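Local atomic coordinates of spore germination protein B3 (Bacillus subtilis subsp. subtilis, PDB entry 3N54), a protein that takes part, as a membrane lipoprotein, in the spore germination response to the mixture of L-asparagine, glucose, fructose and potassium ions. Residues Ile236-Glu241 and Arg311-Asp316; Gly243-His248 and Ser330-Lys335. All blocks are in the same frame, centred on the assembly; numbering follows the deposited sequence.

In the fold
Both contacts lie at one end of the C-terminal domain, their centres about 10 Å apart, and share its four-stranded mixed sheet. Contact 1 sets the end of strand 223-240 against the junction of helices 306-313 and 315-321; it is a small surface contact, made mostly by side chains, with one weak bond to a strand carbonyl, and marked by a sulfate ion. Contact 2 pairs strands 245-258 and 333-342 in parallel, is partly buried, and rests on backbone hydrogen bonds with apolar groups on the helix-covered face. Strands 223-240 and 245-258 are antiparallel neighbours, with V239 O 2.8 Å from V246 N, and the F247 ring packs on I236 and P238, tying the two together.

Contact 1: Ile236-Glu241 and Arg311-Asp316; sequences IKPVIE and RIQHPD. With SO4 (sulfate ion), chain J.
H314, at the junction between helices 306-313 and 315-321, brings its imidazole ring against P238 and I240 near the end of strand 223-240, where short helices pack on the mixed sheet of the GerAC-like C-terminal domain. H314 is both the first residue to leave helical geometry after one helix and the N-cap residue of the next. The polar interactions use both ring nitrogens. NE2 of H314 gives a weak hydrogen bond to P238 O, 3.1 Å away and near the ring plane; the bond is bent, with 133° at the hydrogen. ND1 of H314 donates a short bond of 2.6 Å to O3 of a sulfate ion, probably taken up from the crystallisation liquor. The same ion accepts D316 N at its O4 (3.2 Å, 163°) and also Y317 N, so it sits at the amino end of helix 315-321, where the helix dipole probably favours an anion. A protonated imidazole would suit these two acceptors. Apolar contact comes over one face of the H314 ring: CD1 of I240 stands 3.5 Å from the ring centroid, a CH-pi contact displaced toward the rim. The I240 chain bends at chi2 (65°), turning CD1 onto the ring, while Y317 touches the same isoleucine. Farther back along the strand, the P238 ring and the Q313 side chain cross at about a right angle. Q313 CG lies 4.1 Å from P238 CD, and the bend at chi2 brings the amide back so that NE2 is 3.8 Å from that same carbon.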
loop_
_atom_site.group_PDB
_atom_site.type_symbol
_atom_site.label_atom_id
_atom_site.label_comp_id
_atom_site.label_asym_id
_atom_site.label_seq_id
_atom_site.Cartn_x
_atom_site.Cartn_y
_atom_site.Cartn_z
ATOM N N ILE A 236 -6.098 18.392 12.730
ATOM C CA ILE A 236 -6.234 17.357 13.746
ATOM C C ILE A 236 -5.682 17.843 15.076
ATOM O O ILE A 236 -4.511 18.193 15.172
ATOM C CB ILE A 236 -5.495 16.073 13.345
ATOM C CG1 ILE A 236 -6.037 15.534 12.018
ATOM C CG2 ILE A 236 -5.638 15.023 14.425
ATOM C CD1 ILE A 236 -5.423 14.216 11.594
ATOM N N LYS A 237 -6.532 17.852 16.100
ATOM C CA LYS A 237 -6.147 18.290 17.435
ATOM C C LYS A 237 -6.386 17.165 18.443
ATOM O O LYS A 237 -7.521 16.939 18.862
ATOM C CB LYS A 237 -6.941 19.541 17.829
ATOM C CG LYS A 237 -6.541 20.137 19.167
ATOM C CD LYS A 237 -7.297 21.426 19.462
ATOM C CE LYS A 237 -6.776 22.087 20.731
ATOM N NZ LYS A 237 -7.489 23.358 21.048
ATOM N N PRO A 238 -5.322 16.433 18.816
ATOM C CA PRO A 238 -5.476 15.397 19.833
ATOM C C PRO A 238 -5.461 15.973 21.248
ATOM O O PRO A 238 -4.625 16.822 21.553
ATOM C CB PRO A 238 -4.254 14.503 19.609
ATOM C CG PRO A 238 -3.239 15.394 19.017
ATOM C CD PRO A 238 -3.982 16.409 18.203
ATOM N N VAL A 239 -6.385 15.514 22.087
ATOM C CA VAL A 239 -6.464 15.922 23.485
ATOM C C VAL A 239 -6.486 14.674 24.359
ATOM O O VAL A 239 -7.272 13.761 24.108
ATOM C CB VAL A 239 -7.734 16.748 23.771
ATOM C CG1 VAL A 239 -7.786 17.146 25.235
ATOM C CG2 VAL A 239 -7.787 17.982 22.885
ATOM N N ILE A 240 -5.630 14.632 25.378
ATOM C CA ILE A 240 -5.584 13.482 26.281
ATOM C C ILE A 240 -6.576 13.706 27.406
ATOM O O ILE A 240 -6.459 14.680 28.152
ATOM C CB ILE A 240 -4.185 13.247 26.881
ATOM C CG1 ILE A 240 -3.203 12.769 25.813
ATOM C CG2 ILE A 240 -4.258 12.192 27.974
ATOM C CD1 ILE A 240 -2.916 13.768 24.721
ATOM N N GLU A 241 -7.552 12.808 27.533
ATOM C CA GLU A 241 -8.573 12.949 28.566
ATOM C C GLU A 241 -9.397 11.672 28.786
ATOM O O GLU A 241 -10.359 11.434 28.055
ATOM C CB GLU A 241 -9.507 14.126 28.228
ATOM C CG GLU A 241 -9.997 14.177 26.773
ATOM C CD GLU A 241 -10.987 15.308 26.525
ATOM O OE1 GLU A 241 -11.870 15.146 25.653
ATOM O OE2 GLU A 241 -10.886 16.353 27.206
ATOM N N ARG A 311 2.643 13.084 18.883
ATOM C CA ARG A 311 4.071 13.317 19.114
ATOM C C ARG A 311 4.377 14.820 19.143
ATOM O O ARG A 311 5.139 15.286 19.986
ATOM C CB ARG A 311 4.920 12.619 18.041
ATOM C CG ARG A 311 6.419 12.909 18.130
ATOM C CD ARG A 311 7.231 12.079 17.136
ATOM N NE ARG A 311 6.799 12.287 15.754
ATOM C CZ ARG A 311 7.106 13.346 15.004
ATOM N NH1 ARG A 311 7.855 14.335 15.482
ATOM N NH2 ARG A 311 6.648 13.424 13.758
ATOM N N ILE A 312 3.759 15.566 18.230
ATOM C CA ILE A 312 3.967 17.011 18.120
ATOM C C ILE A 312 3.226 17.781 19.220
ATOM O O ILE A 312 3.806 18.649 19.869
ATOM C CB ILE A 312 3.519 17.545 16.736
ATOM C CG1 ILE A 312 4.303 16.865 15.609
ATOM C CG2 ILE A 312 3.727 19.050 16.647
ATOM C CD1 ILE A 312 3.768 17.167 14.217
ATOM N N GLN A 313 1.951 17.460 19.424
ATOM C CA GLN A 313 1.125 18.155 20.418
ATOM C C GLN A 313 1.379 17.713 21.857
ATOM O O GLN A 313 1.245 18.524 22.773
ATOM C CB GLN A 313 -0.371 17.985 20.114
ATOM C CG GLN A 313 -0.960 18.990 19.129
ATOM C CD GLN A 313 -0.367 18.889 17.740
ATOM O OE1 GLN A 313 0.809 19.184 17.535
ATOM N NE2 GLN A 313 -1.189 18.492 16.769
ATOM N N HIS A 314 1.727 16.443 22.064
ATOM C CA HIS A 314 1.907 15.917 23.424
ATOM C C HIS A 314 3.111 14.976 23.570
ATOM O O HIS A 314 2.938 13.769 23.743
ATOM C CB HIS A 314 0.615 15.224 23.871
ATOM C CG HIS A 314 -0.566 16.143 23.921
ATOM N ND1 HIS A 314 -0.749 17.065 24.928
ATOM C CD2 HIS A 314 -1.613 16.298 23.075
ATOM C CE1 HIS A 314 -1.860 17.742 24.708
ATOM N NE2 HIS A 314 -2.406 17.293 23.592
ATOM N N PRO A 315 4.337 15.536 23.525
ATOM C CA PRO A 315 5.589 14.772 23.638
ATOM C C PRO A 315 5.715 13.891 24.890
ATOM O O PRO A 315 6.193 12.760 24.790
ATOM C CB PRO A 315 6.663 15.865 23.669
ATOM C CG PRO A 315 6.062 17.012 22.975
ATOM C CD PRO A 315 4.598 16.967 23.271
ATOM N N ASP A 316 5.313 14.407 26.050
ATOM C CA ASP A 316 5.419 13.648 27.303
ATOM C C ASP A 316 4.550 12.399 27.263
ATOM O O ASP A 316 5.032 11.295 27.517
ATOM C CB ASP A 316 5.045 14.512 28.515
ATOM C CG ASP A 316 6.069 15.603 28.807
ATOM O OD1 ASP A 316 7.215 15.520 28.312
ATOM O OD2 ASP A 316 5.727 16.545 29.550
HETATM S S SO4 J . 2.314 16.761 27.072
HETATM O O1 SO4 J . 2.321 16.980 28.515
HETATM O O2 SO4 J . 2.044 15.346 26.838
HETATM O O3 SO4 J . 1.300 17.600 26.443
HETATM O O4 SO4 J . 3.616 17.114 26.518
#

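Contact 2: Gly243-His248 and Ser330-Lys335; sequences GKPVFH and SETDFK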
loop_
_atom_site.group_PDB
_atom_site.type_symbol
_atom_site.label_atom_id
_atom_site.label_comp_id
_atom_site.label_asym_id
_atom_site.label_seq_id
_atom_site.Cartn_x
_atom_site.Cartn_y
_atom_site.Cartn_z
ATOM N N GLY A 243 -5.875 9.581 30.131
ATOM C CA GLY A 243 -5.124 8.344 29.949
ATOM C C GLY A 243 -5.235 7.846 28.519
ATOM O O GLY A 243 -4.331 7.172 28.026
ATOM N N LYS A 244 -6.349 8.173 27.860
ATOM C CA LYS A 244 -6.596 7.799 26.473
ATOM C C LYS A 244 -6.666 9.081 25.641
ATOM O O LYS A 244 -7.075 10.124 26.154
ATOM C CB LYS A 244 -7.917 7.030 26.334
ATOM C CG LYS A 244 -8.313 6.170 27.542
ATOM C CD LYS A 244 -7.336 5.032 27.820
ATOM C CE LYS A 244 -7.492 4.506 29.252
ATOM N NZ LYS A 244 -8.906 4.167 29.611
ATOM N N PRO A 245 -6.271 9.018 24.357
ATOM C CA PRO A 245 -6.365 10.211 23.518
ATOM C C PRO A 245 -7.733 10.380 22.855
ATOM O O PRO A 245 -8.434 9.396 22.623
ATOM C CB PRO A 245 -5.292 9.980 22.442
ATOM C CG PRO A 245 -4.769 8.578 22.645
ATOM C CD PRO A 245 -5.652 7.897 23.635
ATOM N N VAL A 246 -8.098 11.626 22.571
ATOM C CA VAL A 246 -9.314 11.943 21.831
ATOM C C VAL A 246 -8.932 12.864 20.675
ATOM O O VAL A 246 -8.531 14.007 20.895
ATOM C CB VAL A 246 -10.374 12.631 22.710
ATOM C CG1 VAL A 246 -11.576 13.044 21.869
ATOM C CG2 VAL A 246 -10.807 11.715 23.847
ATOM N N PHE A 247 -9.047 12.358 19.450
ATOM C CA PHE A 247 -8.699 13.126 18.259
ATOM C C PHE A 247 -9.859 13.982 17.779
ATOM O O PHE A 247 -10.901 13.458 17.401
ATOM C CB PHE A 247 -8.267 12.200 17.115
ATOM C CG PHE A 247 -6.848 11.713 17.221
ATOM C CD1 PHE A 247 -5.804 12.471 16.717
ATOM C CD2 PHE A 247 -6.560 10.492 17.804
ATOM C CE1 PHE A 247 -4.491 12.026 16.806
ATOM C CE2 PHE A 247 -5.249 10.038 17.897
ATOM C CZ PHE A 247 -4.215 10.807 17.398
ATOM N N HIS A 248 -9.676 15.299 17.804
ATOM C CA HIS A 248 -10.642 16.225 17.225
ATOM C C HIS A 248 -10.188 16.510 15.805
ATOM O O HIS A 248 -9.186 17.195 15.591
ATOM C CB HIS A 248 -10.731 17.528 18.019
ATOM C CG HIS A 248 -11.474 17.403 19.309
ATOM N ND1 HIS A 248 -10.906 16.874 20.448
ATOM C CD2 HIS A 248 -12.736 17.756 19.647
ATOM C CE1 HIS A 248 -11.790 16.900 21.429
ATOM N NE2 HIS A 248 -12.908 17.431 20.969
ATOM N N SER A 330 -6.418 1.741 19.378
ATOM C CA SER A 330 -7.654 0.965 19.451
ATOM C C SER A 330 -8.654 1.524 20.470
ATOM O O SER A 330 -9.863 1.425 20.269
ATOM C CB SER A 330 -7.347 -0.492 19.792
ATOM O OG SER A 330 -6.670 -1.124 18.725
ATOM N N GLU A 331 -8.138 2.108 21.550
ATOM C CA GLU A 331 -8.959 2.686 22.614
ATOM C C GLU A 331 -9.275 4.160 22.380
ATOM O O GLU A 331 -10.009 4.765 23.160
ATOM C CB GLU A 331 -8.229 2.571 23.952
ATOM C CG GLU A 331 -7.833 1.152 24.354
ATOM C CD GLU A 331 -6.816 1.122 25.495
ATOM O OE1 GLU A 331 -6.330 0.016 25.825
ATOM O OE2 GLU A 331 -6.497 2.198 26.057
ATOM N N THR A 332 -8.720 4.740 21.323
ATOM C CA THR A 332 -8.876 6.167 21.068
ATOM C C THR A 332 -10.269 6.513 20.541
ATOM O O THR A 332 -10.881 5.727 19.821
ATOM C CB THR A 332 -7.797 6.655 20.071
ATOM O OG1 THR A 332 -6.496 6.375 20.606
ATOM C CG2 THR A 332 -7.922 8.142 19.810
ATOM N N ASP A 333 -10.759 7.693 20.915
ATOM C CA ASP A 333 -12.050 8.195 20.456
ATOM C C ASP A 333 -11.831 9.302 19.438
ATOM O O ASP A 333 -10.837 10.024 19.499
ATOM C CB ASP A 333 -12.879 8.732 21.627
ATOM C CG ASP A 333 -13.244 7.654 22.634
ATOM O OD1 ASP A 333 -14.327 7.761 23.244
ATOM O OD2 ASP A 333 -12.457 6.699 22.818
ATOM N N PHE A 334 -12.772 9.439 18.512
ATOM C CA PHE A 334 -12.686 10.444 17.466
ATOM C C PHE A 334 -13.938 11.303 17.443
ATOM O O PHE A 334 -15.052 10.795 17.578
ATOM C CB PHE A 334 -12.483 9.775 16.101
ATOM C CG PHE A 334 -11.192 9.014 15.989
ATOM C CD1 PHE A 334 -11.097 7.715 16.458
ATOM C CD2 PHE A 334 -10.068 9.606 15.428
ATOM C CE1 PHE A 334 -9.901 7.012 16.370
ATOM C CE2 PHE A 334 -8.867 8.914 15.334
ATOM C CZ PHE A 334 -8.782 7.615 15.807
ATOM N N LYS A 335 -13.736 12.607 17.284
ATOM C CA LYS A 335 -14.816 13.568 17.180
ATOM C C LYS A 335 -14.575 14.343 15.898
ATOM O O LYS A 335 -13.531 14.974 15.738
ATOM C CB LYS A 335 -14.820 14.514 18.380
ATOM C CG LYS A 335 -14.997 13.827 19.735
ATOM C CD LYS A 335 -16.397 13.248 19.902
ATOM C CE LYS A 335 -16.607 12.688 21.304
ATOM N NZ LYS A 335 -15.693 11.542 21.594
#
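Residues 245-248 and 333-335 pair as parallel strand segments, their axes 4.7 Å apart at closest and 22° from parallel, with V246, F247 and H248 facing D333, F334 and K335. F247 supplies both central hydrogen bonds of this pairing: its N binds D333 O at 2.9 Å, and its O receives K335 N at 3.0 Å in a nearly straight bond (171°). D333 N reaches P245 O only weakly, where the strand begins.

On the face carrying F247 and F334, the two side chains lie side by side and point the same way. Their ring planes are near parallel, but with centroids 5.5 Å apart they are slid past each other and barely overlap; contact is made chiefly by F247 CB against F334 CD2, 3.6 Å away. The methyl of T332 meets the edge of the F247 ring, CG2 lying 3.4 Å from CD2 of F247. With CG2 anti to the backbone N and OG1 beside it (chi1 -58°), T332 gives its methyl to the ring while OG1 hydrogen-bonds to I328 O of helix 325-331. I310 and W325 also touch F247, and M292 touches F334, so helices cover this face.

The other face carries V246, H248, D333 and K335. K335 sets its CG 4.1 Å from V246 CG1 and its CB alongside H248 CD2. At the strand entrance, K244 CD approaches E331 OE2, but K244 NZ stays 4.7 Å from that oxygen, too far for a salt bridge. The join therefore depends on main-chain hydrogen bonds and apolar packing on the helix-covered face, while the lysines contribute mainly their aliphatic parts, K244 meeting the E331 carboxylate through CD, with probably a modest electrostatic attraction.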